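Local atomic coordinates of flagellar hook associated protein type 3 FlgL (Legionella pneumophila subsp. pneumophila, PDB entry 5YTI), a protein that probably serves as a structural component of the bacterial flagellum, at the junction between hook and filament, as other hook-associated proteins of the flagellin family do. Residues Ile195-Thr200 / Lys317-Thr322; Tyr224-Ala229 / Met274-Leu279; Gln301-Asn306 / Ala329-Ala334. One frame throughout, in Å; residues are numbered along the deposited sequence. Where two conformers were deposited one is given.

Interaction 1 of 3, residues Ile195-Thr200 / Lys317-Thr322; sequences IRETLT and KAATQT
Ile-195 and Thr-322 form the apolar half of this small contact between a strand and a helix. The CG2 methyl of Ile-195 meets the CG2 methyl of Thr-322 at 4.0 Å, the two side chains crossing at about a right angle. In Thr-322 that methyl lies opposite the backbone nitrogen (chi1 -59°), and it also approaches the carbonyl oxygen of Ile-195, with CG2 3.9 Å from O. OG1, on the other branch, accepts a weak hydrogen bond from Val-208 N.

The second kind of contact is carboxylate on methyl. The side chain of Glu-197 sets out neither toward the helix nor away from it, then bends at chi2 (-131°) to bring OE1 3.9 Å from CB of Ala-319. Its other oxygen, OE2, accepts a weak hydrogen bond from Asn-202 N, so the two oxygens have different neighbours.

Strand 193-197 is, within this chain, an outermost strand of the five-stranded antiparallel sheet, pairing with 285-290 through Arg-196 and Ser-287. The early turns of helix 316-374 lie beside it: Gln-326 OE1 takes the Ile-195 N-H, while Thr-322 touches Phe-286 of the adjacent strand and Ser-207 of strand 207-213.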
ATOM      1  N   ILE A 195      -2.157  -4.782  14.095  1.00 87.72           N
ATOM      2  CA  ILE A 195      -2.475  -5.346  15.406  1.00 87.43           C
ATOM      3  C   ILE A 195      -3.400  -4.454  16.238  1.00 90.91           C
ATOM      4  O   ILE A 195      -3.041  -3.333  16.618  1.00 97.47           O
ATOM      5  CB  ILE A 195      -1.210  -5.564  16.201  1.00 85.07           C
ATOM      6  CG1 ILE A 195      -0.264  -6.442  15.406  1.00 85.08           C
ATOM      7  CG2 ILE A 195      -1.541  -6.190  17.535  1.00 84.69           C
ATOM      8  CD1 ILE A 195       1.118  -6.493  16.003  1.00 85.63           C
ATOM      9  N   ARG A 196      -4.578  -4.990  16.536  1.00 91.45           N
ATOM     10  CA  ARG A 196      -5.641  -4.295  17.231  1.00 92.87           C
ATOM     11  C   ARG A 196      -5.948  -5.150  18.466  1.00 95.24           C
ATOM     12  O   ARG A 196      -5.487  -6.278  18.543  1.00 97.65           O
ATOM     13  CB  ARG A 196      -6.884  -4.188  16.294  1.00 92.27           C
ATOM     14  CG  ARG A 196      -6.618  -3.754  14.846  1.00 89.32           C
ATOM     15  N   GLU A 197      -6.736  -4.657  19.420  1.00 99.96           N
ATOM     16  CA  GLU A 197      -7.330  -5.557  20.443  1.00101.54           C
ATOM     17  C   GLU A 197      -8.474  -6.352  19.815  1.00101.11           C
ATOM     18  O   GLU A 197      -8.928  -5.982  18.734  1.00101.70           O
ATOM     19  CB  GLU A 197      -7.888  -4.775  21.625  1.00102.83           C
ATOM     20  CG  GLU A 197      -6.936  -3.763  22.222  1.00104.51           C
ATOM     21  CD  GLU A 197      -6.852  -3.883  23.725  1.00108.20           C
ATOM     22  OE1 GLU A 197      -5.768  -3.582  24.272  1.00113.87           O
ATOM     23  OE2 GLU A 197      -7.852  -4.295  24.359  1.00106.93           O
ATOM     24  N   THR A 198      -8.933  -7.426  20.472  1.00101.63           N
ATOM     25  CA  THR A 198     -10.174  -8.116  20.057  1.00101.80           C
ATOM     26  C   THR A 198     -11.347  -7.362  20.657  1.00104.12           C
ATOM     27  O   THR A 198     -11.146  -6.367  21.354  1.00102.35           O
ATOM     28  CB  THR A 198     -10.252  -9.570  20.558  1.00101.74           C
ATOM     29  OG1 THR A 198      -9.455  -9.698  21.736  1.00102.77           O
ATOM     30  CG2 THR A 198      -9.786 -10.569  19.484  1.00103.05           C
ATOM     31  N   LEU A 199     -12.570  -7.832  20.406  1.00108.77           N
ATOM     32  CA  LEU A 199     -13.759  -7.304  21.113  1.00109.92           C
ATOM     33  C   LEU A 199     -13.646  -7.455  22.659  1.00110.61           C
ATOM     34  O   LEU A 199     -14.176  -6.609  23.384  1.00109.01           O
ATOM     35  CB  LEU A 199     -15.063  -7.937  20.571  1.00111.83           C
ATOM     36  CG  LEU A 199     -15.477  -7.617  19.103  1.00112.13           C
ATOM     37  CD1 LEU A 199     -16.511  -8.619  18.576  1.00111.61           C
ATOM     38  CD2 LEU A 199     -15.981  -6.180  18.908  1.00111.15           C
ATOM     39  N   THR A 200     -12.942  -8.504  23.132  1.00109.05           N
ATOM     40  CA  THR A 200     -12.552  -8.702  24.555  1.00107.75           C
ATOM     41  C   THR A 200     -11.546  -7.668  25.074  1.00109.09           C
ATOM     42  O   THR A 200     -10.327  -7.771  24.797  1.00110.69           O
ATOM     43  CB  THR A 200     -11.886 -10.089  24.737  1.00110.46           C
ATOM     44  OG1 THR A 200     -12.889 -11.107  24.721  1.00105.16           O
ATOM     45  CG2 THR A 200     -11.022 -10.199  26.062  1.00110.05           C
ATOM     46  N   LYS A 317      -3.449   3.032  30.165  1.00115.60           N
ATOM     47  CA  LYS A 317      -2.238   3.420  29.413  1.00112.08           C
ATOM     48  C   LYS A 317      -1.587   2.332  28.563  1.00108.12           C
ATOM     49  O   LYS A 317      -0.704   2.616  27.769  1.00109.68           O
ATOM     50  CB  LYS A 317      -1.162   3.943  30.369  1.00114.02           C
ATOM     51  CG  LYS A 317      -1.492   5.272  31.019  1.00116.57           C
ATOM     52  CD  LYS A 317      -0.304   5.847  31.772  1.00117.62           C
ATOM     53  CE  LYS A 317      -0.716   7.109  32.510  1.00119.04           C
ATOM     54  NZ  LYS A 317       0.390   8.095  32.574  1.00119.85           N
ATOM     55  N   ALA A 318      -1.964   1.083  28.750  1.00107.18           N
ATOM     56  CA  ALA A 318      -1.362   0.025  27.965  1.00105.82           C
ATOM     57  C   ALA A 318      -2.240  -0.307  26.777  1.00102.49           C
ATOM     58  O   ALA A 318      -1.778  -0.902  25.799  1.00101.07           O
ATOM     59  CB  ALA A 318      -1.145  -1.203  28.819  1.00107.46           C
ATOM     60  N   ALA A 319      -3.514   0.064  26.867  1.00101.96           N
ATOM     61  CA  ALA A 319      -4.449  -0.149  25.753  1.00102.64           C
ATOM     62  C   ALA A 319      -4.252   0.949  24.719  1.00 98.54           C
ATOM     63  O   ALA A 319      -4.758   0.866  23.610  1.00 98.29           O
ATOM     64  CB  ALA A 319      -5.902  -0.200  26.234  1.00102.42           C
ATOM     65  N   THR A 320      -3.504   1.964  25.119  1.00 97.61           N
ATOM     66  CA  THR A 320      -3.027   3.020  24.245  1.00 98.17           C
ATOM     67  C   THR A 320      -1.830   2.604  23.413  1.00 98.57           C
ATOM     68  O   THR A 320      -1.778   2.933  22.220  1.00100.35           O
ATOM     69  CB  THR A 320      -2.557   4.198  25.104  1.00100.01           C
ATOM     70  OG1 THR A 320      -3.695   4.828  25.661  1.00102.04           O
ATOM     71  CG2 THR A 320      -1.775   5.215  24.319  1.00102.17           C
ATOM     72  N   GLN A 321      -0.866   1.910  24.042  1.00 96.08           N
ATOM     73  CA  GLN A 321       0.447   1.719  23.435  1.00 93.36           C
ATOM     74  C   GLN A 321       0.352   0.828  22.216  1.00 89.43           C
ATOM     75  O   GLN A 321       0.867   1.153  21.159  1.00 88.59           O
ATOM     76  CB  GLN A 321       1.468   1.173  24.439  1.00 96.13           C
ATOM     77  CG  GLN A 321       2.935   1.427  24.056  1.00 98.14           C
ATOM     78  CD  GLN A 321       3.351   2.892  24.219  1.00101.01           C
ATOM     79  OE1 GLN A 321       2.740   3.807  23.624  1.00 99.08           O
ATOM     80  NE2 GLN A 321       4.393   3.127  25.034  1.00100.41           N
ATOM     81  N   THR A 322      -0.346  -0.282  22.329  1.00 88.15           N
ATOM     82  CA  THR A 322      -0.427  -1.176  21.193  1.00 87.51           C
ATOM     83  C   THR A 322      -0.808  -0.466  19.895  1.00 87.67           C
ATOM     84  O   THR A 322      -0.240  -0.739  18.817  1.00 89.30           O
ATOM     85  CB  THR A 322      -1.461  -2.248  21.442  1.00 86.46           C
ATOM     86  OG1 THR A 322      -1.106  -2.984  22.621  1.00 84.82           O
ATOM     87  CG2 THR A 322      -1.527  -3.166  20.229  1.00 86.55           C
TER

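Interaction 2 of 3, residues Tyr224-Ala229 / Met274-Leu279; sequences YTMTFA and MVVSGL
Met-226 and Val-276 face each other from strands that run in roughly the same direction but belong to two different sheets, so the 10.8 Å between Met-226 CA and Val-276 CA is a gap between sheets, bridged by side chains rather than by strand pairing. Both residues direct CB toward the opposite strand, as does Phe-228, two positions farther on along 224-230, so that alternate residues of that strand supply the contact.

Val-276 is the hub, and its two methyls divide the work. CG1 is directed at the ring of Phe-228, which comes from the opposite direction and approaches obliquely; the shortest separation is 3.9 Å, from CG1 to CZ, with CE1 of the same ring 4.1 Å from CG1. CG2 instead meets the selenium of Met-226, where SE to CG2 is 4.2 Å, the two side chains sliding past each other in opposite senses.

Met-226, present as selenomethionine, reaches across because its first two torsions are extended: CG lies opposite the backbone nitrogen (chi1 -174°), and the bend comes only at chi3 (-104°), once the selenium has arrived beside the valine. Met-274, also selenomethionine, points the same way as Val-276 and adds a looser approach, its SE lying 4.6 Å from CE of Met-226.

The contact is wholly apolar and buried. Around it, Ile-267 touches Met-226, Phe-286 touches Phe-228 and Tyr-261 lies on Val-276.

Strand 224-230 is central in the five-stranded antiparallel sheet and 272-277 is central in the three-stranded one. Their inward-facing methyls, selenomethionines and aromatic ring form a hydrophobic layer between the two, consistent with sheets packed face to face, as in a beta sandwich.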
ATOM      1  N   TYR A 224      -4.945 -13.805  12.548  1.00 79.31           N
ATOM      2  CA  TYR A 224      -4.318 -14.480  13.670  1.00 78.90           C
ATOM      3  C   TYR A 224      -4.906 -13.961  14.949  1.00 77.71           C
ATOM      4  O   TYR A 224      -5.292 -12.818  15.040  1.00 82.14           O
ATOM      5  CB  TYR A 224      -2.785 -14.252  13.660  1.00 77.38           C
ATOM      6  CG  TYR A 224      -2.050 -14.963  12.537  1.00 74.83           C
ATOM      7  CD1 TYR A 224      -1.664 -16.265  12.670  1.00 74.79           C
ATOM      8  CD2 TYR A 224      -1.748 -14.310  11.354  1.00 74.14           C
ATOM      9  CE1 TYR A 224      -1.004 -16.922  11.644  1.00 75.85           C
ATOM     10  CE2 TYR A 224      -1.086 -14.942  10.322  1.00 74.58           C
ATOM     11  CZ  TYR A 224      -0.705 -16.257  10.465  1.00 75.75           C
ATOM     12  OH  TYR A 224      -0.031 -16.926   9.436  1.00 74.83           O
ATOM     13  N   THR A 225      -4.955 -14.814  15.944  1.00 78.51           N
ATOM     14  CA  THR A 225      -5.384 -14.418  17.244  1.00 78.73           C
ATOM     15  C   THR A 225      -4.337 -14.895  18.243  1.00 79.61           C
ATOM     16  O   THR A 225      -3.913 -16.061  18.244  1.00 80.38           O
ATOM     17  CB  THR A 225      -6.776 -14.998  17.521  1.00 79.85           C
ATOM     18  OG1 THR A 225      -7.563 -14.912  16.312  1.00 77.35           O
ATOM     19  CG2 THR A 225      -7.447 -14.241  18.688  1.00 80.18           C
HETATM   20  N   MSE A 226      -3.892 -13.952  19.057  1.00 82.37           N
HETATM   21  CA  MSE A 226      -2.893 -14.201  20.086  1.00 85.60           C
HETATM   22  C   MSE A 226      -3.611 -14.152  21.402  1.00 86.57           C
HETATM   23  O   MSE A 226      -4.271 -13.159  21.743  1.00 87.85           O
HETATM   24  CB  MSE A 226      -1.798 -13.131  20.036  1.00 87.02           C
HETATM   25  CG  MSE A 226      -0.639 -13.414  21.000  1.00 89.27           C
HETATM   26 SE   MSE A 226       0.668 -11.930  21.063  1.00 92.09          SE
HETATM   27  CE  MSE A 226       1.905 -12.981  19.960  1.00 86.96           C
ATOM     28  N   THR A 227      -3.488 -15.227  22.153  1.00 86.57           N
ATOM     29  CA  THR A 227      -4.282 -15.415  23.342  1.00 90.02           C
ATOM     30  C   THR A 227      -3.271 -15.778  24.443  1.00 92.33           C
ATOM     31  O   THR A 227      -2.454 -16.707  24.275  1.00 94.02           O
ATOM     32  CB  THR A 227      -5.381 -16.507  23.090  1.00 90.04           C
ATOM     33  OG1 THR A 227      -4.991 -17.357  22.004  1.00 91.35           O
ATOM     34  CG2 THR A 227      -6.741 -15.893  22.646  1.00 89.69           C
ATOM     35  N   PHE A 228      -3.277 -15.010  25.533  1.00 91.47           N
ATOM     36  CA  PHE A 228      -2.458 -15.337  26.713  1.00 93.41           C
ATOM     37  C   PHE A 228      -3.239 -16.214  27.704  1.00 96.76           C
ATOM     38  O   PHE A 228      -4.360 -15.880  28.108  1.00 99.82           O
ATOM     39  CB  PHE A 228      -1.956 -14.046  27.412  1.00 94.04           C
ATOM     40  CG  PHE A 228      -1.186 -13.136  26.499  1.00 91.65           C
ATOM     41  CD1 PHE A 228       0.153 -13.320  26.293  1.00 90.44           C
ATOM     42  CD2 PHE A 228      -1.820 -12.143  25.806  1.00 91.54           C
ATOM     43  CE1 PHE A 228       0.844 -12.532  25.408  1.00 89.42           C
ATOM     44  CE2 PHE A 228      -1.135 -11.344  24.919  1.00 89.64           C
ATOM     45  CZ  PHE A 228       0.198 -11.545  24.713  1.00 89.48           C
ATOM     46  N   ALA A 229      -2.677 -17.348  28.096  1.00 99.35           N
ATOM     47  CA  ALA A 229      -3.348 -18.164  29.112  1.00103.51           C
ATOM     48  C   ALA A 229      -2.374 -19.068  29.886  1.00104.84           C
ATOM     49  O   ALA A 229      -1.146 -18.883  29.798  1.00 98.56           O
ATOM     50  CB  ALA A 229      -4.506 -18.961  28.493  1.00104.68           C
HETATM   51  N   MSE A 274       7.392 -10.037  16.499  1.00 86.60           N
HETATM   52  CA  MSE A 274       6.838  -8.915  17.275  1.00 85.93           C
HETATM   53  C   MSE A 274       7.218  -9.061  18.727  1.00 87.33           C
HETATM   54  O   MSE A 274       7.715 -10.106  19.138  1.00 87.57           O
HETATM   55  CB  MSE A 274       5.323  -8.771  17.103  1.00 88.72           C
HETATM   56  CG  MSE A 274       4.387  -9.844  17.696  1.00 89.73           C
HETATM   57 SE   MSE A 274       2.955 -10.311  16.385  1.00 92.86          SE
HETATM   58  CE  MSE A 274       4.076 -11.518  15.312  1.00 90.10           C
ATOM     59  N   VAL A 275       7.034  -8.011  19.526  1.00 89.10           N
ATOM     60  CA  VAL A 275       7.516  -8.044  20.909  1.00 88.42           C
ATOM     61  C   VAL A 275       6.456  -7.532  21.856  1.00 87.23           C
ATOM     62  O   VAL A 275       5.944  -6.427  21.659  1.00 90.69           O
ATOM     63  CB  VAL A 275       8.803  -7.209  21.057  1.00 88.72           C
ATOM     64  CG1 VAL A 275       9.123  -6.912  22.520  1.00 88.02           C
ATOM     65  CG2 VAL A 275       9.968  -7.933  20.394  1.00 89.08           C
ATOM     66  N   VAL A 276       6.173  -8.327  22.894  1.00 85.11           N
ATOM     67  CA  VAL A 276       5.118  -8.045  23.873  1.00 84.20           C
ATOM     68  C   VAL A 276       5.653  -7.463  25.192  1.00 83.25           C
ATOM     69  O   VAL A 276       6.536  -8.010  25.757  1.00 84.23           O
ATOM     70  CB  VAL A 276       4.355  -9.344  24.133  1.00 86.20           C
ATOM     71  CG1 VAL A 276       3.190  -9.134  25.083  1.00 87.31           C
ATOM     72  CG2 VAL A 276       3.838  -9.900  22.812  1.00 86.64           C
ATOM     73  N   SER A 277       5.146  -6.330  25.662  1.00 85.44           N
ATOM     74  CA  SER A 277       5.692  -5.693  26.867  1.00 87.90           C
ATOM     75  C   SER A 277       4.579  -5.627  27.899  1.00 91.06           C
ATOM     76  O   SER A 277       3.406  -5.689  27.530  1.00 95.06           O
ATOM     77  CB  SER A 277       6.209  -4.269  26.580  1.00 86.33           C
ATOM     78  OG  SER A 277       7.003  -4.219  25.411  1.00 85.14           O
ATOM     79  N   GLY A 278       4.925  -5.487  29.179  1.00 90.17           N
ATOM     80  CA  GLY A 278       3.904  -5.343  30.209  1.00 90.74           C
ATOM     81  C   GLY A 278       3.543  -6.705  30.755  1.00 93.02           C
ATOM     82  O   GLY A 278       4.166  -7.695  30.385  1.00 92.03           O
ATOM     83  N   LEU A 279       2.550  -6.763  31.641  1.00 94.87           N
ATOM     84  CA  LEU A 279       2.154  -8.032  32.255  1.00 95.41           C
ATOM     85  C   LEU A 279       0.674  -8.292  31.973  1.00 93.10           C
ATOM     86  O   LEU A 279      -0.202  -7.733  32.607  1.00 94.96           O
ATOM     87  CB  LEU A 279       2.485  -8.028  33.765  1.00 98.72           C
ATOM     88  CG  LEU A 279       3.836  -7.358  34.161  1.00 98.98           C
TER

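Interaction 3 of 3, residues Gln301-Asn306 / Ala329-Ala334; sequences QRMINN and AQIDSA
Arg-302 and Gln-330 meet at their polar ends, where helix 296-307 packs beside helix 316-374. The arginine directs its CB toward the other helix, with CG beside the backbone nitrogen, and the chain then bends twice, at chi2 (-139°) and chi3 (-96°), before passing through NE to the guanidinium; the side chain also packs on Leu-327. CZ comes to 3.8 Å from Gln-330 OE1. At the tip, OE1 of Gln-330 approaches the guanidinium obliquely, 2.7 Å from NH1, the guanidinium and amide planes being 64° apart. NE2 of Gln-330 is 3.2 Å from the same NH1, donor beside donor, so NH1 faces both ends of the amide. NH1 also forms a salt bridge with Glu-294 OE1, and NH2 forms another with OE1 of Glu-323, on helix 316-374.

Gln-330 runs out extended beyond CG, which carries its amide across to the arginine at about a right angle. NE2 donates to Thr-299 OG1, and OE1 accepts from Gly-189 N, which together favour the modelled orientation of the amide.

Next to these groups, the selenium of Met-303 (selenomethionine) sits 4.0 Å from CG1 of Ile-331 and equally far from its CD1, the side chains crossing at about a right angle. Both residues also pack on helix 49-96, Met-303 on Ile-93 and Ile-331 on Leu-87.

The contact therefore sets an apolar patch beside a polar network, with Gln-330 buried and Arg-302 partly exposed. The two carboxylates probably compensate the arginine's charge and limit rotation of its guanidinium. Each polar residue reaches the opposite helix by a firm bond, Arg-302 to Glu-323 and Gln-330 to Thr-299, while Gly-189 draws in a loop.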
ATOM      1  N   GLN A 301      -7.646  10.483  12.090  0.60 83.36           N
ATOM      2  CA  GLN A 301      -8.897  10.331  12.844  0.60 83.43           C
ATOM      3  C   GLN A 301      -8.662   9.429  14.020  0.60 84.12           C
ATOM      4  O   GLN A 301      -9.200   9.656  15.101  0.60 85.50           O
ATOM      5  CB  GLN A 301     -10.008   9.724  11.987  0.60 82.37           C
ATOM      6  CG  GLN A 301     -10.399  10.585  10.791  0.60 81.44           C
ATOM      7  CD  GLN A 301     -11.742  10.215  10.217  0.60 79.59           C
ATOM      8  OE1 GLN A 301     -12.702  10.961  10.402  0.60 80.80           O
ATOM      9  NE2 GLN A 301     -11.823   9.077   9.514  0.60 75.27           N
ATOM     10  N   ARG A 302      -7.844   8.410  13.778  1.00 83.72           N
ATOM     11  CA  ARG A 302      -7.473   7.419  14.766  1.00 82.64           C
ATOM     12  C   ARG A 302      -6.503   7.948  15.817  1.00 84.11           C
ATOM     13  O   ARG A 302      -6.556   7.516  16.974  1.00 86.30           O
ATOM     14  CB  ARG A 302      -6.829   6.226  14.080  1.00 83.44           C
ATOM     15  CG  ARG A 302      -7.795   5.245  13.424  1.00 84.22           C
ATOM     16  CD  ARG A 302      -7.331   3.821  13.684  1.00 85.69           C
ATOM     17  NE  ARG A 302      -6.545   3.232  12.606  1.00 85.89           N
ATOM     18  CZ  ARG A 302      -5.676   2.229  12.760  1.00 85.49           C
ATOM     19  NH1 ARG A 302      -5.044   1.786  11.693  1.00 88.32           N
ATOM     20  NH2 ARG A 302      -5.407   1.682  13.952  1.00 81.07           N
HETATM   21  N   MSE A 303      -5.597   8.849  15.438  1.00 84.58           N
HETATM   22  CA  MSE A 303      -4.650   9.385  16.419  1.00 85.01           C
HETATM   23  C   MSE A 303      -5.419  10.222  17.395  1.00 84.17           C
HETATM   24  O   MSE A 303      -5.092  10.242  18.587  1.00 83.37           O
HETATM   25  CB  MSE A 303      -3.553  10.221  15.806  1.00 85.91           C
HETATM   26  CG  MSE A 303      -2.417   9.453  15.141  1.00 86.19           C
HETATM   27 SE   MSE A 303      -1.458  10.832  14.093  1.00 88.59          SE
HETATM   28  CE  MSE A 303      -0.962  12.078  15.511  1.00 88.41           C
ATOM     29  N   ILE A 304      -6.454  10.893  16.880  1.00 84.29           N
ATOM     30  CA  ILE A 304      -7.397  11.693  17.692  1.00 87.25           C
ATOM     31  C   ILE A 304      -8.257  10.821  18.651  1.00 89.53           C
ATOM     32  O   ILE A 304      -8.330  11.081  19.859  1.00 93.06           O
ATOM     33  CB  ILE A 304      -8.360  12.517  16.802  1.00 86.30           C
ATOM     34  CG1 ILE A 304      -7.625  13.611  16.021  1.00 86.16           C
ATOM     35  CG2 ILE A 304      -9.496  13.105  17.625  1.00 86.13           C
ATOM     36  CD1 ILE A 304      -8.465  14.229  14.899  1.00 85.81           C
ATOM     37  N   ASN A 305      -8.921   9.796  18.131  1.00 87.31           N
ATOM     38  CA  ASN A 305      -9.646   8.899  19.008  1.00 87.21           C
ATOM     39  C   ASN A 305      -8.743   8.449  20.143  1.00 89.21           C
ATOM     40  O   ASN A 305      -9.193   8.386  21.269  1.00 93.14           O
ATOM     41  CB  ASN A 305     -10.165   7.673  18.273  1.00 85.45           C
ATOM     42  CG  ASN A 305     -11.241   8.005  17.255  1.00 85.29           C
ATOM     43  OD1 ASN A 305     -11.751   7.116  16.581  1.00 86.84           O
ATOM     44  ND2 ASN A 305     -11.587   9.283  17.131  1.00 87.10           N
ATOM     45  N   ASN A 306      -7.474   8.161  19.853  1.00 89.09           N
ATOM     46  CA  ASN A 306      -6.553   7.593  20.840  1.00 88.93           C
ATOM     47  C   ASN A 306      -6.079   8.612  21.884  1.00 90.52           C
ATOM     48  O   ASN A 306      -5.973   8.334  23.068  1.00 87.59           O
ATOM     49  CB  ASN A 306      -5.330   7.059  20.113  1.00 90.72           C
ATOM     50  CG  ASN A 306      -4.804   5.792  20.729  1.00 90.25           C
ATOM     51  OD1 ASN A 306      -5.525   4.817  20.824  1.00 92.32           O
ATOM     52  ND2 ASN A 306      -3.536   5.791  21.128  1.00 91.52           N
ATOM     53  N   ALA A 329       3.610   3.705  12.805  1.00 74.54           N
ATOM     54  CA  ALA A 329       4.008   3.071  11.547  1.00 75.69           C
ATOM     55  C   ALA A 329       3.230   3.644  10.381  1.00 75.79           C
ATOM     56  O   ALA A 329       3.748   3.753   9.279  1.00 74.58           O
ATOM     57  CB  ALA A 329       3.820   1.562  11.608  1.00 76.40           C
ATOM     58  N   GLN A 330       1.985   4.023  10.628  1.00 76.63           N
ATOM     59  CA  GLN A 330       1.135   4.480   9.539  1.00 78.44           C
ATOM     60  C   GLN A 330       1.446   5.884   9.075  1.00 77.22           C
ATOM     61  O   GLN A 330       1.483   6.151   7.869  1.00 75.47           O
ATOM     62  CB  GLN A 330      -0.330   4.345   9.932  1.00 79.39           C
ATOM     63  CG  GLN A 330      -0.728   2.881   9.964  1.00 79.57           C
ATOM     64  CD  GLN A 330      -2.194   2.667  10.234  1.00 78.98           C
ATOM     65  OE1 GLN A 330      -2.570   1.565  10.636  1.00 77.86           O
ATOM     66  NE2 GLN A 330      -3.040   3.699   9.998  1.00 76.41           N
ATOM     67  N   ILE A 331       1.630   6.772  10.048  1.00 77.45           N
ATOM     68  CA  ILE A 331       2.221   8.063   9.807  1.00 77.78           C
ATOM     69  C   ILE A 331       3.505   7.937   9.003  1.00 79.10           C
ATOM     70  O   ILE A 331       3.688   8.713   8.081  1.00 82.28           O
ATOM     71  CB  ILE A 331       2.570   8.774  11.099  1.00 78.15           C
ATOM     72  CG1 ILE A 331       1.348   9.456  11.669  1.00 79.58           C
ATOM     73  CG2 ILE A 331       3.629   9.809  10.843  1.00 79.59           C
ATOM     74  CD1 ILE A 331       0.563  10.226  10.637  1.00 80.79           C
ATOM     75  N   ASP A 332       4.375   6.976   9.333  1.00 77.01           N
ATOM     76  CA  ASP A 332       5.615   6.811   8.597  1.00 76.84           C
ATOM     77  C   ASP A 332       5.365   6.271   7.217  1.00 77.37           C
ATOM     78  O   ASP A 332       5.886   6.812   6.254  1.00 79.38           O
ATOM     79  CB  ASP A 332       6.581   5.878   9.306  1.00 78.30           C
ATOM     80  CG  ASP A 332       7.202   6.508  10.541  1.00 81.27           C
ATOM     81  OD1 ASP A 332       6.893   7.699  10.791  1.00 86.66           O
ATOM     82  OD2 ASP A 332       7.984   5.825  11.260  1.00 78.81           O
ATOM     83  N   SER A 333       4.590   5.190   7.115  1.00 77.69           N
ATOM     84  CA  SER A 333       4.246   4.596   5.817  1.00 76.02           C
ATOM     85  C   SER A 333       3.810   5.682   4.834  1.00 75.31           C
ATOM     86  O   SER A 333       4.091   5.598   3.638  1.00 75.42           O
ATOM     87  CB  SER A 333       3.112   3.589   5.973  1.00 76.81           C
ATOM     88  OG  SER A 333       3.584   2.259   6.164  1.00 79.78           O
ATOM     89  N   ALA A 334       3.136   6.694   5.375  1.00 72.07           N
ATOM     90  CA  ALA A 334       2.566   7.760   4.620  1.00 71.34           C
ATOM     91  C   ALA A 334       3.576   8.851   4.358  1.00 72.84           C
ATOM     92  O   ALA A 334       3.570   9.474   3.319  1.00 71.92           O
ATOM     93  CB  ALA A 334       1.382   8.333   5.373  1.00 71.64           C
TER

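Overall arrangement
The three contacts step from the beta domain into the helical bundle. Interactions 1 and 2 have centres 11 Å apart and reach the same five-stranded sheet, touching through Ile-195 and Met-274. Interactions 1 and 3 lie 15 Å apart, share helix 316-374 and touch where Thr-320 meets Asn-306. Interactions 2 and 3, with centres 22 Å apart, do not touch. In sequence, both segments of interaction 2 come between those of interaction 1, whereas the segments of interactions 1 and 3 alternate. The first turns of helix 316-374 thus meet both the sheet edge and the end of helix 296-307, and contact with the latter continues to 329-334, joining the sheet-rich region to the long helices of this flagellin-family protein.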